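Local structure of TIR-NB-LRR type resistance protein RPV1 (Vitis rotundifolia, 5KU7) at residues Glu70-Ala73 with Cys78-Glu81; Lys84-Gln89 with Arg134-Glu139. The protein is a plant disease-resistance protein of the TIR-NB-LRR type, here its TIR domain, a fold used in innate immune signalling. All blocks are in the same frame, centred on the assembly; numbering follows the deposited sequence.

Both contacts lie in the TIR domain, a parallel beta-sheet flanked by helices. The chain leaves strand 61-68 and enters the loop holding 70-73. Contact 1 closes after four intervening residues, where 78-81, in the first turns of helix 76-91, packs against the loop. Contact 2 opens further along the same helix, at 84-89. It closes only after 44 residues, among them strand 95-101 and helices 105-110 and 113-122, when helix 130-141 returns beside helix 76-91. The two follow in series; they neither nest nor cross. They share helix 76-91 and meet directly: Leu79 CD2 of contact 1 packs on Leu137 CD2 of contact 2 at 4.0 Å.

Contact 1: Glu70-Ala73 with Cys78-Glu81; sequences ENYA and CLDE
Tyr72 lays one face of its ring against Cys78. From CB, the side chain of Tyr72 starts with CG anti to the backbone N (chi1 -174°), which swings the ring toward the first turns of helix 76-91. Past CG, Cys78 CB sits over the middle of the ring, with Tyr72 CD1, CE1, CZ and CE2 all 3.8 to 4.1 Å from it. It stands 3.8 Å from the Tyr72 ring centroid and only 11° off the normal, a CH-pi contact. Cys78 SG lies over the same face, 4.3 Å from the Tyr72 centroid, and adds a sulfur-aromatic contact. At the tip, Tyr72 OH is hydrogen-bonded to Ser13 OG, which also bonds Glu81 OE1 of the helix. The backbone takes part too, since Tyr72 O touches Cys78 CB at 3.3 Å. A bound malonic acid, probably from the crystallisation liquor, lies about 6 Å from the Cys78 side chain. Next to this pair, Leu79 reaches back to Ala73. Leu79 CD1 is 3.6 Å from Ala73 O, and Leu79 CD2 is 4.3 Å from Ala73 CB. The loop after strand 61-68 is thus packed on the helix that follows it. Phe68 of that strand meets the Tyr72 ring edge-to-face. Ala73 and Leu79 continue the packing onto helix 113-122, and Leu79 also reaches helix 130-141.

Contact 2: Lys84-Gln89 with Arg134-Glu139; sequences KIMECQ and RTALTE
The carboxylate of Glu139 is the flat side-chain group in this contact, and Met86 meets it at one oxygen. Met86 CE comes to 4.0 Å from Glu139 OE1. The backbone O of Ala136 lies 4.0 Å from Met86 CG. Neither approach is a hydrogen bond, and the contact is held by apolar packing. Met86 carries all of it from the side of helix 76-91. The bends of its chain at chi2 (-51°) and chi3 (-61°) turn the methyl CE toward Glu139. The side chain therefore touches at two levels. Near its root, Met86 CG packs on Ala136 CB at 4.2 Å. At its tip, Met86 CE rests on Glu139 CB at 3.9 Å, one turn further along helix 130-141. Glu139 runs straight out from CG, antiparallel to the Met86 side chain. Met86 and Ala136 are buried, while Glu139 is partly exposed and has a long, weak ion pair with Lys90. The backbones come nearest at Met86 and Ala136, with CA atoms 6.4 Å apart. The packing of the two helices continues toward the start of helix 76-91, where Ala136 touches Leu82 and Val83. On another side of that helix, Ile85 packs against helix 52-59 and strand 95-101 of the sheet.

Contact 1: Glu70-Ala73 with Cys78-Glu81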
ATOM      1  N   GLU A  70      -1.745 -13.942   4.177  1.00 38.61           N
ATOM      2  CA  GLU A  70      -1.177 -15.268   3.942  1.00 45.37           C
ATOM      3  C   GLU A  70      -0.694 -15.993   5.201  1.00 48.32           C
ATOM      4  O   GLU A  70      -0.905 -17.207   5.343  1.00 41.87           O
ATOM      5  CB  GLU A  70      -0.018 -15.156   2.947  1.00 51.67           C
ATOM      6  CG  GLU A  70       0.394 -16.481   2.304  1.00 62.03           C
ATOM      7  CD  GLU A  70       1.701 -16.368   1.540  1.00 63.70           C
ATOM      8  OE1 GLU A  70       2.295 -15.274   1.557  1.00 64.17           O
ATOM      9  OE2 GLU A  70       2.125 -17.358   0.911  1.00 66.96           O
ATOM     10  N   ASN A  71      -0.067 -15.253   6.116  1.00 47.03           N
ATOM     11  CA  ASN A  71       0.571 -15.878   7.264  1.00 43.87           C
ATOM     12  C   ASN A  71      -0.045 -15.503   8.595  1.00 42.34           C
ATOM     13  O   ASN A  71       0.605 -15.626   9.635  1.00 37.85           O
ATOM     14  CB  ASN A  71       2.054 -15.547   7.279  1.00 42.60           C
ATOM     15  CG  ASN A  71       2.754 -16.027   6.036  1.00 46.40           C
ATOM     16  OD1 ASN A  71       2.896 -17.229   5.822  1.00 46.71           O
ATOM     17  ND2 ASN A  71       3.197 -15.092   5.201  1.00 45.09           N
ATOM     18  N   TYR A  72      -1.293 -15.040   8.557  1.00 34.00           N
ATOM     19  CA  TYR A  72      -2.024 -14.664   9.766  1.00 35.40           C
ATOM     20  C   TYR A  72      -2.093 -15.807  10.792  1.00 44.36           C
ATOM     21  O   TYR A  72      -1.828 -15.608  11.974  1.00 43.14           O
ATOM     22  CB  TYR A  72      -3.428 -14.210   9.384  1.00 25.73           C
ATOM     23  CG  TYR A  72      -4.273 -13.660  10.502  1.00 33.63           C
ATOM     24  CD1 TYR A  72      -4.987 -14.512  11.350  1.00 35.25           C
ATOM     25  CD2 TYR A  72      -4.413 -12.294  10.677  1.00 32.01           C
ATOM     26  CE1 TYR A  72      -5.790 -14.013  12.349  1.00 34.79           C
ATOM     27  CE2 TYR A  72      -5.211 -11.786  11.685  1.00 32.78           C
ATOM     28  CZ  TYR A  72      -5.900 -12.651  12.517  1.00 37.13           C
ATOM     29  OH  TYR A  72      -6.704 -12.151  13.521  1.00 35.12           O
ATOM     30  N   ALA A  73      -2.438 -17.005  10.336  1.00 45.20           N
ATOM     31  CA  ALA A  73      -2.575 -18.135  11.247  1.00 41.76           C
ATOM     32  C   ALA A  73      -1.215 -18.627  11.729  1.00 43.93           C
ATOM     33  O   ALA A  73      -1.146 -19.460  12.632  1.00 43.00           O
ATOM     34  CB  ALA A  73      -3.349 -19.275  10.584  1.00 37.97           C
ATOM     35  N   CYS A  78      -1.893 -13.627  16.740  1.00 35.70           N
ATOM     36  CA  CYS A  78      -3.023 -13.307  15.866  1.00 33.37           C
ATOM     37  C   CYS A  78      -4.236 -14.215  16.192  1.00 38.96           C
ATOM     38  O   CYS A  78      -5.383 -13.743  16.316  1.00 32.43           O
ATOM     39  CB  CYS A  78      -2.621 -13.442  14.385  1.00 33.88           C
ATOM     40  SG  CYS A  78      -1.561 -12.060  13.764  1.00 41.28           S
ATOM     41  N   LEU A  79      -3.981 -15.513  16.352  1.00 36.40           N
ATOM     42  CA  LEU A  79      -5.069 -16.458  16.606  1.00 40.19           C
ATOM     43  C   LEU A  79      -5.725 -16.201  17.965  1.00 44.21           C
ATOM     44  O   LEU A  79      -6.954 -16.231  18.084  1.00 50.14           O
ATOM     45  CB  LEU A  79      -4.573 -17.910  16.506  1.00 32.36           C
ATOM     46  CG  LEU A  79      -4.245 -18.347  15.083  1.00 39.24           C
ATOM     47  CD1 LEU A  79      -3.834 -19.796  15.014  1.00 42.56           C
ATOM     48  CD2 LEU A  79      -5.434 -18.098  14.158  1.00 36.35           C
ATOM     49  N   ASP A  80      -4.915 -15.961  18.989  1.00 38.65           N
ATOM     50  CA  ASP A  80      -5.463 -15.695  20.323  1.00 43.59           C
ATOM     51  C   ASP A  80      -6.247 -14.392  20.274  1.00 47.18           C
ATOM     52  O   ASP A  80      -7.283 -14.251  20.917  1.00 46.53           O
ATOM     53  CB  ASP A  80      -4.356 -15.637  21.375  1.00 41.61           C
ATOM     54  CG  ASP A  80      -3.849 -17.009  21.754  1.00 50.23           C
ATOM     55  OD1 ASP A  80      -4.609 -17.993  21.588  1.00 49.31           O
ATOM     56  OD2 ASP A  80      -2.694 -17.113  22.222  1.00 59.82           O
ATOM     57  N   GLU A  81      -5.734 -13.446  19.491  1.00 48.10           N
ATOM     58  CA  GLU A  81      -6.417 -12.189  19.207  1.00 48.83           C
ATOM     59  C   GLU A  81      -7.812 -12.410  18.648  1.00 45.45           C
ATOM     60  O   GLU A  81      -8.800 -11.821  19.104  1.00 45.55           O
ATOM     61  CB  GLU A  81      -5.611 -11.377  18.200  1.00 46.64           C
ATOM     62  CG  GLU A  81      -5.698  -9.904  18.398  1.00 46.10           C
ATOM     63  CD  GLU A  81      -4.585  -9.186  17.691  1.00 50.84           C
ATOM     64  OE1 GLU A  81      -4.661  -9.061  16.444  1.00 45.99           O
ATOM     65  OE2 GLU A  81      -3.615  -8.780  18.380  1.00 54.46           O
TER

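Contact 2: Lys84-Gln89 with Arg134-Glu139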
ATOM      1  N   LYS A  84     -10.454 -13.857  21.071  1.00 41.23           N
ATOM      2  CA  LYS A  84     -10.983 -12.785  21.907  1.00 42.77           C
ATOM      3  C   LYS A  84     -12.013 -11.955  21.149  1.00 44.56           C
ATOM      4  O   LYS A  84     -13.067 -11.625  21.679  1.00 49.28           O
ATOM      5  CB  LYS A  84      -9.859 -11.862  22.392  1.00 39.42           C
ATOM      6  CG  LYS A  84     -10.366 -10.735  23.277  1.00 36.30           C
ATOM      7  CD  LYS A  84     -10.975 -11.325  24.599  1.00 39.35           C
ATOM      8  CE  LYS A  84     -11.510 -10.224  25.509  1.00 40.84           C
ATOM      9  NZ  LYS A  84     -11.962 -10.742  26.852  1.00 62.66           N
ATOM     10  N   ILE A  85     -11.688 -11.621  19.906  1.00 46.27           N
ATOM     11  CA  ILE A  85     -12.558 -10.825  19.051  1.00 44.09           C
ATOM     12  C   ILE A  85     -13.902 -11.499  18.850  1.00 44.45           C
ATOM     13  O   ILE A  85     -14.951 -10.869  18.937  1.00 44.23           O
ATOM     14  CB  ILE A  85     -11.892 -10.581  17.678  1.00 41.15           C
ATOM     15  CG1 ILE A  85     -10.765  -9.559  17.829  1.00 38.26           C
ATOM     16  CG2 ILE A  85     -12.906 -10.104  16.657  1.00 36.61           C
ATOM     17  CD1 ILE A  85      -9.762  -9.545  16.677  1.00 29.35           C
ATOM     18  N   MET A  86     -13.866 -12.796  18.592  1.00 47.25           N
ATOM     19  CA  MET A  86     -15.091 -13.530  18.353  1.00 48.97           C
ATOM     20  C   MET A  86     -15.907 -13.733  19.633  1.00 57.99           C
ATOM     21  O   MET A  86     -17.140 -13.788  19.583  1.00 58.89           O
ATOM     22  CB  MET A  86     -14.757 -14.858  17.692  1.00 50.22           C
ATOM     23  CG  MET A  86     -14.091 -14.683  16.329  1.00 48.43           C
ATOM     24  SD  MET A  86     -15.001 -13.558  15.232  1.00 53.11           S
ATOM     25  CE  MET A  86     -16.558 -14.423  15.088  1.00 48.30           C
ATOM     26  N   GLU A  87     -15.218 -13.846  20.771  1.00 58.24           N
ATOM     27  CA  GLU A  87     -15.873 -13.931  22.083  1.00 55.74           C
ATOM     28  C   GLU A  87     -16.630 -12.646  22.412  1.00 52.58           C
ATOM     29  O   GLU A  87     -17.738 -12.687  22.941  1.00 58.93           O
ATOM     30  CB  GLU A  87     -14.839 -14.236  23.171  1.00 64.94           C
ATOM     31  CG  GLU A  87     -14.255 -15.639  23.082  1.00 68.08           C
ATOM     32  CD  GLU A  87     -13.266 -15.944  24.185  1.00 66.47           C
ATOM     33  OE1 GLU A  87     -12.922 -15.024  24.956  1.00 65.51           O
ATOM     34  OE2 GLU A  87     -12.840 -17.114  24.281  1.00 68.68           O
ATOM     35  N   CYS A  88     -16.020 -11.502  22.117  1.00 49.68           N
ATOM     36  CA  CYS A  88     -16.665 -10.208  22.342  1.00 53.52           C
ATOM     37  C   CYS A  88     -17.839 -10.062  21.402  1.00 56.41           C
ATOM     38  O   CYS A  88     -18.740  -9.257  21.623  1.00 62.80           O
ATOM     39  CB  CYS A  88     -15.698  -9.050  22.106  1.00 48.32           C
ATOM     40  SG  CYS A  88     -14.328  -9.012  23.237  1.00 55.00           S
ATOM     41  N   GLN A  89     -17.801 -10.847  20.337  1.00 50.08           N
ATOM     42  CA  GLN A  89     -18.823 -10.815  19.313  1.00 54.02           C
ATOM     43  C   GLN A  89     -20.084 -11.514  19.803  1.00 57.46           C
ATOM     44  O   GLN A  89     -21.188 -11.016  19.607  1.00 65.14           O
ATOM     45  CB  GLN A  89     -18.279 -11.464  18.046  1.00 52.89           C
ATOM     46  CG  GLN A  89     -18.828 -10.909  16.774  1.00 57.37           C
ATOM     47  CD  GLN A  89     -19.758 -11.855  16.091  1.00 58.52           C
ATOM     48  OE1 GLN A  89     -20.211 -12.827  16.684  1.00 61.73           O
ATOM     49  NE2 GLN A  89     -20.012 -11.608  14.813  1.00 59.33           N
ATOM     50  N   ARG A 134      -9.450 -22.986  15.308  1.00 56.07           N
ATOM     51  CA  ARG A 134     -10.135 -23.412  14.091  1.00 58.98           C
ATOM     52  C   ARG A 134     -11.548 -22.848  14.066  1.00 61.76           C
ATOM     53  O   ARG A 134     -12.066 -22.453  13.020  1.00 65.34           O
ATOM     54  CB  ARG A 134     -10.194 -24.941  13.991  1.00 62.86           C
ATOM     55  CG  ARG A 134      -8.840 -25.624  13.889  1.00 64.61           C
ATOM     56  CD  ARG A 134      -8.958 -27.018  13.275  1.00 65.13           C
ATOM     57  NE  ARG A 134      -8.441 -26.987  11.911  1.00 72.20           N
ATOM     58  CZ  ARG A 134      -7.265 -27.479  11.531  1.00 73.08           C
ATOM     59  NH1 ARG A 134      -6.479 -28.087  12.416  1.00 64.59           N
ATOM     60  NH2 ARG A 134      -6.884 -27.375  10.258  1.00 75.32           N
ATOM     61  N   THR A 135     -12.177 -22.830  15.231  1.00 58.30           N
ATOM     62  CA  THR A 135     -13.529 -22.317  15.345  1.00 54.25           C
ATOM     63  C   THR A 135     -13.571 -20.812  15.064  1.00 51.30           C
ATOM     64  O   THR A 135     -14.439 -20.325  14.334  1.00 54.59           O
ATOM     65  CB  THR A 135     -14.104 -22.614  16.734  1.00 52.72           C
ATOM     66  OG1 THR A 135     -14.399 -24.009  16.822  1.00 63.38           O
ATOM     67  CG2 THR A 135     -15.370 -21.825  16.975  1.00 51.61           C
ATOM     68  N   ALA A 136     -12.617 -20.080  15.626  1.00 49.97           N
ATOM     69  CA  ALA A 136     -12.589 -18.628  15.469  1.00 50.40           C
ATOM     70  C   ALA A 136     -12.319 -18.203  14.011  1.00 52.12           C
ATOM     71  O   ALA A 136     -12.900 -17.226  13.521  1.00 45.47           O
ATOM     72  CB  ALA A 136     -11.569 -18.029  16.398  1.00 43.05           C
ATOM     73  N   LEU A 137     -11.437 -18.933  13.330  1.00 56.56           N
ATOM     74  CA  LEU A 137     -11.172 -18.689  11.914  1.00 53.25           C
ATOM     75  C   LEU A 137     -12.424 -18.944  11.093  1.00 51.95           C
ATOM     76  O   LEU A 137     -12.848 -18.095  10.311  1.00 54.89           O
ATOM     77  CB  LEU A 137     -10.031 -19.572  11.407  1.00 45.46           C
ATOM     78  CG  LEU A 137      -8.629 -19.183  11.861  1.00 48.15           C
ATOM     79  CD1 LEU A 137      -7.632 -20.267  11.465  1.00 50.85           C
ATOM     80  CD2 LEU A 137      -8.221 -17.822  11.289  1.00 41.79           C
ATOM     81  N   THR A 138     -13.022 -20.113  11.308  1.00 48.70           N
ATOM     82  CA  THR A 138     -14.188 -20.548  10.548  1.00 49.58           C
ATOM     83  C   THR A 138     -15.377 -19.606  10.718  1.00 54.58           C
ATOM     84  O   THR A 138     -16.043 -19.253   9.742  1.00 60.69           O
ATOM     85  CB  THR A 138     -14.607 -21.972  10.968  1.00 50.29           C
ATOM     86  OG1 THR A 138     -13.499 -22.860  10.796  1.00 58.21           O
ATOM     87  CG2 THR A 138     -15.787 -22.472  10.129  1.00 46.75           C
ATOM     88  N   GLU A 139     -15.644 -19.201  11.956  1.00 55.16           N
ATOM     89  CA  GLU A 139     -16.713 -18.241  12.231  1.00 56.34           C
ATOM     90  C   GLU A 139     -16.426 -16.873  11.594  1.00 59.93           C
ATOM     91  O   GLU A 139     -17.275 -16.295  10.911  1.00 55.61           O
ATOM     92  CB  GLU A 139     -16.922 -18.093  13.742  1.00 55.54           C
ATOM     93  CG  GLU A 139     -17.541 -19.328  14.395  1.00 62.31           C
ATOM     94  CD  GLU A 139     -17.825 -19.137  15.869  1.00 69.99           C
ATOM     95  OE1 GLU A 139     -17.560 -18.040  16.393  1.00 72.97           O
ATOM     96  OE2 GLU A 139     -18.336 -20.083  16.505  1.00 79.31           O
TER